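Local coordinates for protein glycerol dehydratase (Clostridium butyricum, PDB 1R9D) that probably dehydrates glycerol to 3-hydroxypropionaldehyde by glycyl-radical chemistry that does not depend on vitamin B12, at residues Glu133-Tyr138 against Asn507-Ala512; Phe152-Tyr157 against Lys500-Ala505; Tyr158-Gly163 against Glu277-Ser282. All blocks are in the same frame, centred on the assembly; numbering follows the deposited sequence.

Contact 1: Glu133-Tyr138 against Asn507-Ala512; sequences ELATSY and NCIDIA
Ala135 and Ile509 mark the closest approach of two helical segments, CA to CA 4.7 Å, with the axes of Glu133-Tyr138 and Asn507-Ala512 only 8.0 Å apart. Their N-to-C directions are inclined at 133°, nearer antiparallel than parallel. Such closeness illustrates what small residues permit at a helix crossing. The methyl of Ala135 lies alongside Ile509, with CB 3.8 Å from Ile509 CG1, while the methyl of Ala512 reaches the backbone of the other helix, its CB 3.7 Å from Ala135 N. Leu134 adds one branch to this packing: with CG anti to the backbone N (chi1 177°), CD2 comes to rest 4.0 Å from Ala512 CA.

Larger groups meet on the Tyr138 side. The Tyr138 ring and the Ile511 side chain cross at about a right angle, and the gamma methyl CG2, not the longer CG1 branch, makes the touch, 3.6 Å from Tyr138 CE1. This is an off-centre CH-pi contact, the methyl carbon lying 30° off the ring normal. Cys508 packs against the other end of Tyr138: CB faces CB at 3.9 Å, and SG sits 3.5 Å from Tyr138 O. The contact is buried and mainly apolar, and the phenol places its polar end elsewhere, Tyr138 OH being hydrogen-bonded to Glu515, one turn beyond Ile511 on helix 484-516.

Around the pair, Ile509 leans on Tyr157 and Tyr158 of helix 155-159. From the second subunit, Pro46 packs against Tyr138 and Lys200 against Ile511, so helices 131-138 and 484-516 meet at the subunit interface.

Contact 2: Phe152-Tyr157 against Lys500-Ala505; sequences FTVGNY and KHMCCA
Phe152 and Met502 form a Met-aromatic contact that packs the short strand 152-153 against the long helix 484-516 in this pyruvate formate lyase-like fold. The tight part is the ring itself. Met502 CB stands over the centre of one face, 3.6 Å from the centroid of the Phe152 ring and only 8° off its normal, a CH-pi contact over the face. Beside it the helix backbone reaches the same ring, Met502 CA lying 3.5 Å from Phe152 CE1. The sulfur takes a more oblique position: chi1 of 167° followed by a fully extended chi2 leads SD past the ring, 5.0 Å from the Phe152 centroid.

The looser part lies at Val154, whose two methyls diverge. CG1 approaches Met502 O at 4.0 Å, and CG2 lies 4.2 Å from Ala505 CB. Phe451 of the adjoining strand 449-452 touches both Phe152 and Met502, extending the apolar cluster into the sheet. Thr153, partly exposed, turns its CB away from the helix and serves its own segment: in an ST turn, its OG1 accepts a hydrogen bond of 3.1 Å from Gly155 N, where the chain bends towards helix 155-159.

Contact 3: Tyr158-Gly163 against Glu277-Ser282; sequences YYNGVG and ESNGHS
Asn160, the first residue beyond helix 155-159, meets Asn279, two residues beyond the end of helix 260-277, and the pair interlocks two loops of the pyruvate formate lyase-like fold beside a bound glycerol. Their side chains cross at about a right angle, with amide planes 64° apart, and Asn279 uses both ends of its amide. Its ND2 donates to Asn160 OD1 at 2.8 Å; the bond runs close to the plane of the Asn279 amide but comes to the Asn160 carbonyl from above, 43° out of plane. Its OD1 meanwhile accepts from Gly161 N, also at 2.8 Å, and this N-H tilts moderately from the carbonyl plane. Two bonds to successive residues should fix the rotation of the Asn279 amide. With chi1 of 70°, its CG lies between the backbone N and carbonyl carbon, which swings the amide over to Asn160 and Gly161.

Gly161, Gly163 and Gly280 bring main chain directly against main chain next to this pair: Gly280 CA lies 3.3 Å from Gly161 O in a CA-H...O contact. Beyond Gly280, His281 NE2 and Ser282 OG hydrogen-bond the glycerol, while Lys323 bonds to His281 ND1. One water, over the face of the His281 ring, links the loops by accepting from His281 N at 2.9 Å and donating to Val162 O at 2.8 Å. A second bridges them beside the direct contact of Ser278 OG with Gly161 CA, accepting from Val162 N at 3.0 Å and hydrogen-bonding Ser278 OG at 2.7 Å.

How the contacts relate
The three contacts are nested along the chain, contact 1 outermost, contact 2 within it and contact 3 innermost. Their centres are 11 Å (1 and 2), 15 Å (1 and 3) and 16 Å (2 and 3) apart. Contacts 1 and 2 share helix 484-516, whereas contacts 2 and 3 share helix 155-159. Direct touches tie them together: Ile509 CG2 packs on Tyr157 O, Thr136 OG1 probably hydrogen-bonds Tyr158 OH, and Asn156 OD1 approaches His281 CE1. Packing thus runs continuously from the subunit interface, through two helices, to the glycerol-binding loop within the pyruvate formate lyase-like family region.

Contact 1: Glu133-Tyr138 against Asn507-Ala512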
# COMPACT_ATOMS: atom_id res chain seq x y z
N GLU A 133 0.42 -8.21 -13.11
CA GLU A 133 -0.17 -9.30 -12.34
C GLU A 133 -1.05 -8.79 -11.20
O GLU A 133 -2.10 -9.36 -10.92
CB GLU A 133 0.94 -10.23 -11.85
CG GLU A 133 1.67 -10.87 -13.04
CD GLU A 133 2.98 -11.54 -12.69
OE1 GLU A 133 3.01 -12.79 -12.61
OE2 GLU A 133 3.98 -10.82 -12.50
N LEU A 134 -0.64 -7.70 -10.55
CA LEU A 134 -1.45 -7.14 -9.47
C LEU A 134 -2.73 -6.52 -10.05
O LEU A 134 -3.80 -6.63 -9.46
CB LEU A 134 -0.65 -6.08 -8.71
CG LEU A 134 -1.39 -5.35 -7.58
CD1 LEU A 134 -1.84 -6.35 -6.52
CD2 LEU A 134 -0.47 -4.31 -6.97
N ALA A 135 -2.60 -5.87 -11.21
CA ALA A 135 -3.75 -5.24 -11.86
C ALA A 135 -4.85 -6.27 -12.11
O ALA A 135 -6.03 -6.01 -11.85
CB ALA A 135 -3.33 -4.61 -13.18
N THR A 136 -4.47 -7.44 -12.62
CA THR A 136 -5.43 -8.50 -12.88
C THR A 136 -6.09 -8.98 -11.58
O THR A 136 -7.30 -9.25 -11.55
CB THR A 136 -4.76 -9.70 -13.59
OG1 THR A 136 -4.41 -9.31 -14.93
CG2 THR A 136 -5.70 -10.89 -13.65
N SER A 137 -5.31 -9.07 -10.51
CA SER A 137 -5.85 -9.51 -9.23
C SER A 137 -6.91 -8.55 -8.70
O SER A 137 -7.83 -8.96 -8.00
CB SER A 137 -4.73 -9.66 -8.20
OG SER A 137 -3.81 -10.67 -8.59
N TYR A 138 -6.77 -7.26 -9.02
CA TYR A 138 -7.74 -6.26 -8.56
C TYR A 138 -9.04 -6.27 -9.37
O TYR A 138 -10.08 -5.82 -8.89
CB TYR A 138 -7.13 -4.86 -8.59
CG TYR A 138 -6.42 -4.46 -7.31
CD1 TYR A 138 -5.07 -4.11 -7.32
CD2 TYR A 138 -7.09 -4.45 -6.09
CE1 TYR A 138 -4.41 -3.75 -6.14
CE2 TYR A 138 -6.45 -4.09 -4.91
CZ TYR A 138 -5.11 -3.74 -4.95
OH TYR A 138 -4.46 -3.41 -3.78
N ASN A 507 -8.88 1.59 -13.91
CA ASN A 507 -8.66 1.97 -12.52
C ASN A 507 -7.88 0.93 -11.73
O ASN A 507 -7.12 1.28 -10.82
CB ASN A 507 -10.00 2.28 -11.83
CG ASN A 507 -10.57 3.63 -12.26
OD1 ASN A 507 -9.85 4.51 -12.72
ND2 ASN A 507 -11.88 3.80 -12.09
N CYS A 508 -8.04 -0.35 -12.07
CA CYS A 508 -7.31 -1.41 -11.39
C CYS A 508 -5.82 -1.34 -11.75
O CYS A 508 -4.96 -1.59 -10.91
CB CYS A 508 -7.88 -2.78 -11.76
SG CYS A 508 -9.53 -3.12 -11.08
N ILE A 509 -5.54 -1.00 -13.00
CA ILE A 509 -4.17 -0.87 -13.48
C ILE A 509 -3.55 0.37 -12.84
O ILE A 509 -2.35 0.39 -12.52
CB ILE A 509 -4.15 -0.73 -15.02
CG1 ILE A 509 -4.67 -2.02 -15.65
CG2 ILE A 509 -2.74 -0.43 -15.53
CD1 ILE A 509 -4.95 -1.89 -17.14
N ASP A 510 -4.37 1.39 -12.63
CA ASP A 510 -3.96 2.66 -12.01
C ASP A 510 -3.49 2.36 -10.58
O ASP A 510 -2.41 2.78 -10.16
CB ASP A 510 -5.16 3.62 -11.99
CG ASP A 510 -4.77 5.09 -12.03
OD1 ASP A 510 -3.79 5.48 -11.36
OD2 ASP A 510 -5.47 5.87 -12.71
N ILE A 511 -4.31 1.62 -9.85
CA ILE A 511 -3.99 1.24 -8.47
C ILE A 511 -2.71 0.41 -8.43
O ILE A 511 -1.88 0.59 -7.54
CB ILE A 511 -5.15 0.44 -7.83
CG1 ILE A 511 -6.35 1.37 -7.59
CG2 ILE A 511 -4.71 -0.17 -6.50
CD1 ILE A 511 -7.62 0.65 -7.16
N ALA A 512 -2.54 -0.49 -9.39
CA ALA A 512 -1.36 -1.35 -9.43
C ALA A 512 -0.06 -0.58 -9.61
O ALA A 512 0.94 -0.88 -8.95
CB ALA A 512 -1.50 -2.40 -10.54

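Contact 2: Phe152-Tyr157 against Lys500-Ala505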
# COMPACT_ATOMS: atom_id res chain seq x y z
N PHE A 152 -12.67 -4.01 -26.40
CA PHE A 152 -11.71 -2.97 -26.07
C PHE A 152 -10.42 -3.58 -25.52
O PHE A 152 -10.38 -4.78 -25.22
CB PHE A 152 -12.31 -1.99 -25.05
CG PHE A 152 -12.58 -2.59 -23.70
CD1 PHE A 152 -11.56 -2.70 -22.75
CD2 PHE A 152 -13.85 -3.06 -23.37
CE1 PHE A 152 -11.81 -3.28 -21.50
CE2 PHE A 152 -14.10 -3.64 -22.13
CZ PHE A 152 -13.08 -3.74 -21.19
N THR A 153 -9.37 -2.78 -25.42
CA THR A 153 -8.10 -3.25 -24.89
C THR A 153 -7.49 -2.22 -23.95
O THR A 153 -7.49 -1.02 -24.25
CB THR A 153 -7.07 -3.53 -26.01
OG1 THR A 153 -5.80 -3.83 -25.41
CG2 THR A 153 -6.90 -2.32 -26.92
N VAL A 154 -6.99 -2.68 -22.82
CA VAL A 154 -6.35 -1.80 -21.85
C VAL A 154 -4.91 -2.27 -21.71
O VAL A 154 -4.27 -2.07 -20.68
CB VAL A 154 -7.05 -1.86 -20.46
CG1 VAL A 154 -8.42 -1.18 -20.54
CG2 VAL A 154 -7.21 -3.30 -20.02
N GLY A 155 -4.39 -2.87 -22.77
CA GLY A 155 -3.03 -3.37 -22.74
C GLY A 155 -1.90 -2.36 -22.56
O GLY A 155 -0.89 -2.68 -21.93
N ASN A 156 -2.06 -1.16 -23.09
CA ASN A 156 -1.00 -0.16 -23.02
C ASN A 156 -0.32 -0.01 -21.66
O ASN A 156 0.89 -0.23 -21.55
CB ASN A 156 -1.51 1.20 -23.51
CG ASN A 156 -0.38 2.14 -23.92
OD1 ASN A 156 0.76 1.70 -24.12
ND2 ASN A 156 -0.69 3.42 -24.07
N TYR A 157 -1.07 0.34 -20.62
CA TYR A 157 -0.50 0.53 -19.29
C TYR A 157 -0.45 -0.77 -18.48
O TYR A 157 0.06 -0.80 -17.35
CB TYR A 157 -1.30 1.60 -18.53
CG TYR A 157 -1.34 2.96 -19.20
CD1 TYR A 157 -2.35 3.88 -18.90
CD2 TYR A 157 -0.37 3.33 -20.14
CE1 TYR A 157 -2.40 5.12 -19.51
CE2 TYR A 157 -0.41 4.59 -20.76
CZ TYR A 157 -1.43 5.48 -20.44
OH TYR A 157 -1.50 6.72 -21.04
N LYS A 500 -18.21 0.77 -18.98
CA LYS A 500 -18.09 0.62 -17.54
C LYS A 500 -16.92 -0.30 -17.19
O LYS A 500 -16.09 0.04 -16.34
CB LYS A 500 -19.37 0.03 -16.95
CG LYS A 500 -19.35 -0.04 -15.43
CD LYS A 500 -20.01 -1.31 -14.90
CE LYS A 500 -21.47 -1.41 -15.29
NZ LYS A 500 -22.09 -2.65 -14.73
N HIS A 501 -16.83 -1.45 -17.84
CA HIS A 501 -15.75 -2.38 -17.53
C HIS A 501 -14.37 -1.92 -18.01
O HIS A 501 -13.36 -2.27 -17.40
CB HIS A 501 -16.10 -3.77 -18.05
CG HIS A 501 -17.17 -4.43 -17.24
ND1 HIS A 501 -16.97 -4.84 -15.94
CD2 HIS A 501 -18.48 -4.67 -17.51
CE1 HIS A 501 -18.10 -5.29 -15.44
NE2 HIS A 501 -19.03 -5.20 -16.37
N MET A 502 -14.33 -1.14 -19.08
CA MET A 502 -13.06 -0.63 -19.58
C MET A 502 -12.51 0.36 -18.55
O MET A 502 -11.32 0.33 -18.22
CB MET A 502 -13.26 0.09 -20.92
CG MET A 502 -12.06 0.93 -21.37
SD MET A 502 -12.30 1.77 -22.95
CE MET A 502 -13.50 3.03 -22.47
N CYS A 503 -13.37 1.23 -18.04
CA CYS A 503 -12.93 2.21 -17.06
C CYS A 503 -12.55 1.57 -15.73
O CYS A 503 -11.60 1.99 -15.08
CB CYS A 503 -14.00 3.29 -16.89
SG CYS A 503 -14.16 4.31 -18.38
N CYS A 504 -13.28 0.53 -15.34
CA CYS A 504 -12.97 -0.17 -14.10
C CYS A 504 -11.62 -0.87 -14.25
O CYS A 504 -10.80 -0.85 -13.33
CB CYS A 504 -14.06 -1.20 -13.77
SG CYS A 504 -15.65 -0.44 -13.32
N ALA A 505 -11.39 -1.49 -15.41
CA ALA A 505 -10.12 -2.17 -15.67
C ALA A 505 -8.97 -1.17 -15.59
O ALA A 505 -7.92 -1.45 -15.00
CB ALA A 505 -10.15 -2.84 -17.05

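Contact 3: Tyr158-Gly163 against Glu277-Ser282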
# COMPACT_ATOMS: atom_id res chain seq x y z
N TYR A 158 -0.97 -1.83 -19.07
CA TYR A 158 -1.00 -3.14 -18.45
C TYR A 158 0.35 -3.84 -18.65
O TYR A 158 0.95 -4.34 -17.70
CB TYR A 158 -2.11 -3.99 -19.06
CG TYR A 158 -2.24 -5.38 -18.47
CD1 TYR A 158 -2.92 -5.59 -17.27
CD2 TYR A 158 -1.67 -6.49 -19.10
CE1 TYR A 158 -3.04 -6.87 -16.72
CE2 TYR A 158 -1.78 -7.77 -18.56
CZ TYR A 158 -2.46 -7.95 -17.37
OH TYR A 158 -2.56 -9.21 -16.81
N TYR A 159 0.82 -3.86 -19.89
CA TYR A 159 2.08 -4.52 -20.22
C TYR A 159 3.33 -3.69 -20.01
O TYR A 159 4.42 -4.24 -19.79
CB TYR A 159 2.07 -5.00 -21.68
CG TYR A 159 1.09 -6.12 -21.95
CD1 TYR A 159 -0.06 -5.89 -22.72
CD2 TYR A 159 1.30 -7.40 -21.43
CE1 TYR A 159 -0.96 -6.91 -22.97
CE2 TYR A 159 0.40 -8.42 -21.68
CZ TYR A 159 -0.73 -8.17 -22.44
OH TYR A 159 -1.62 -9.19 -22.70
N ASN A 160 3.20 -2.37 -20.09
CA ASN A 160 4.35 -1.50 -19.93
C ASN A 160 4.07 -0.25 -19.11
O ASN A 160 3.00 -0.11 -18.51
CB ASN A 160 4.89 -1.13 -21.32
CG ASN A 160 5.43 -2.34 -22.07
OD1 ASN A 160 6.54 -2.80 -21.80
ND2 ASN A 160 4.64 -2.86 -23.00
N GLY A 161 5.05 0.64 -19.07
CA GLY A 161 4.93 1.87 -18.30
C GLY A 161 3.84 2.80 -18.79
O GLY A 161 3.27 2.61 -19.87
N VAL A 162 3.56 3.83 -18.00
CA VAL A 162 2.53 4.81 -18.34
C VAL A 162 3.04 5.90 -19.28
O VAL A 162 2.66 5.95 -20.45
CB VAL A 162 1.97 5.47 -17.05
CG1 VAL A 162 0.92 6.54 -17.42
CG2 VAL A 162 1.35 4.40 -16.16
N GLY A 163 3.92 6.77 -18.78
CA GLY A 163 4.43 7.84 -19.62
C GLY A 163 3.34 8.86 -19.89
O GLY A 163 2.66 9.30 -18.97
N GLU A 277 13.98 5.16 -16.35
CA GLU A 277 13.17 4.83 -15.18
C GLU A 277 11.95 4.00 -15.58
O GLU A 277 11.59 3.04 -14.89
CB GLU A 277 12.72 6.11 -14.46
CG GLU A 277 11.78 5.85 -13.29
CD GLU A 277 11.42 7.11 -12.53
OE1 GLU A 277 10.90 8.06 -13.15
OE2 GLU A 277 11.65 7.15 -11.29
N SER A 278 11.32 4.37 -16.69
CA SER A 278 10.13 3.66 -17.15
C SER A 278 10.06 3.70 -18.67
O SER A 278 10.65 4.57 -19.30
CB SER A 278 8.87 4.32 -16.57
OG SER A 278 7.69 3.73 -17.10
N ASN A 279 9.33 2.75 -19.26
CA ASN A 279 9.21 2.71 -20.71
C ASN A 279 7.85 3.18 -21.22
O ASN A 279 7.45 2.85 -22.33
CB ASN A 279 9.53 1.30 -21.26
CG ASN A 279 8.48 0.27 -20.90
OD1 ASN A 279 7.67 0.46 -19.99
ND2 ASN A 279 8.49 -0.85 -21.62
N GLY A 280 7.12 3.93 -20.40
CA GLY A 280 5.86 4.44 -20.89
C GLY A 280 6.26 5.35 -22.04
O GLY A 280 7.29 6.04 -21.94
N HIS A 281 5.51 5.34 -23.14
CA HIS A 281 5.89 6.21 -24.25
C HIS A 281 5.15 7.54 -24.23
O HIS A 281 4.54 7.90 -23.22
CB HIS A 281 5.71 5.49 -25.61
CG HIS A 281 4.32 5.00 -25.88
ND1 HIS A 281 3.99 3.66 -25.85
CD2 HIS A 281 3.19 5.66 -26.21
CE1 HIS A 281 2.71 3.52 -26.16
NE2 HIS A 281 2.20 4.72 -26.38
N SER A 282 5.20 8.27 -25.33
CA SER A 282 4.58 9.58 -25.41
C SER A 282 5.19 10.54 -24.39
O SER A 282 4.50 11.36 -23.79
CB SER A 282 3.06 9.48 -25.22
OG SER A 282 2.47 8.90 -26.37
O HOH W 1 5.42 4.19 -15.69
O HOH W 2 2.82 4.29 -22.65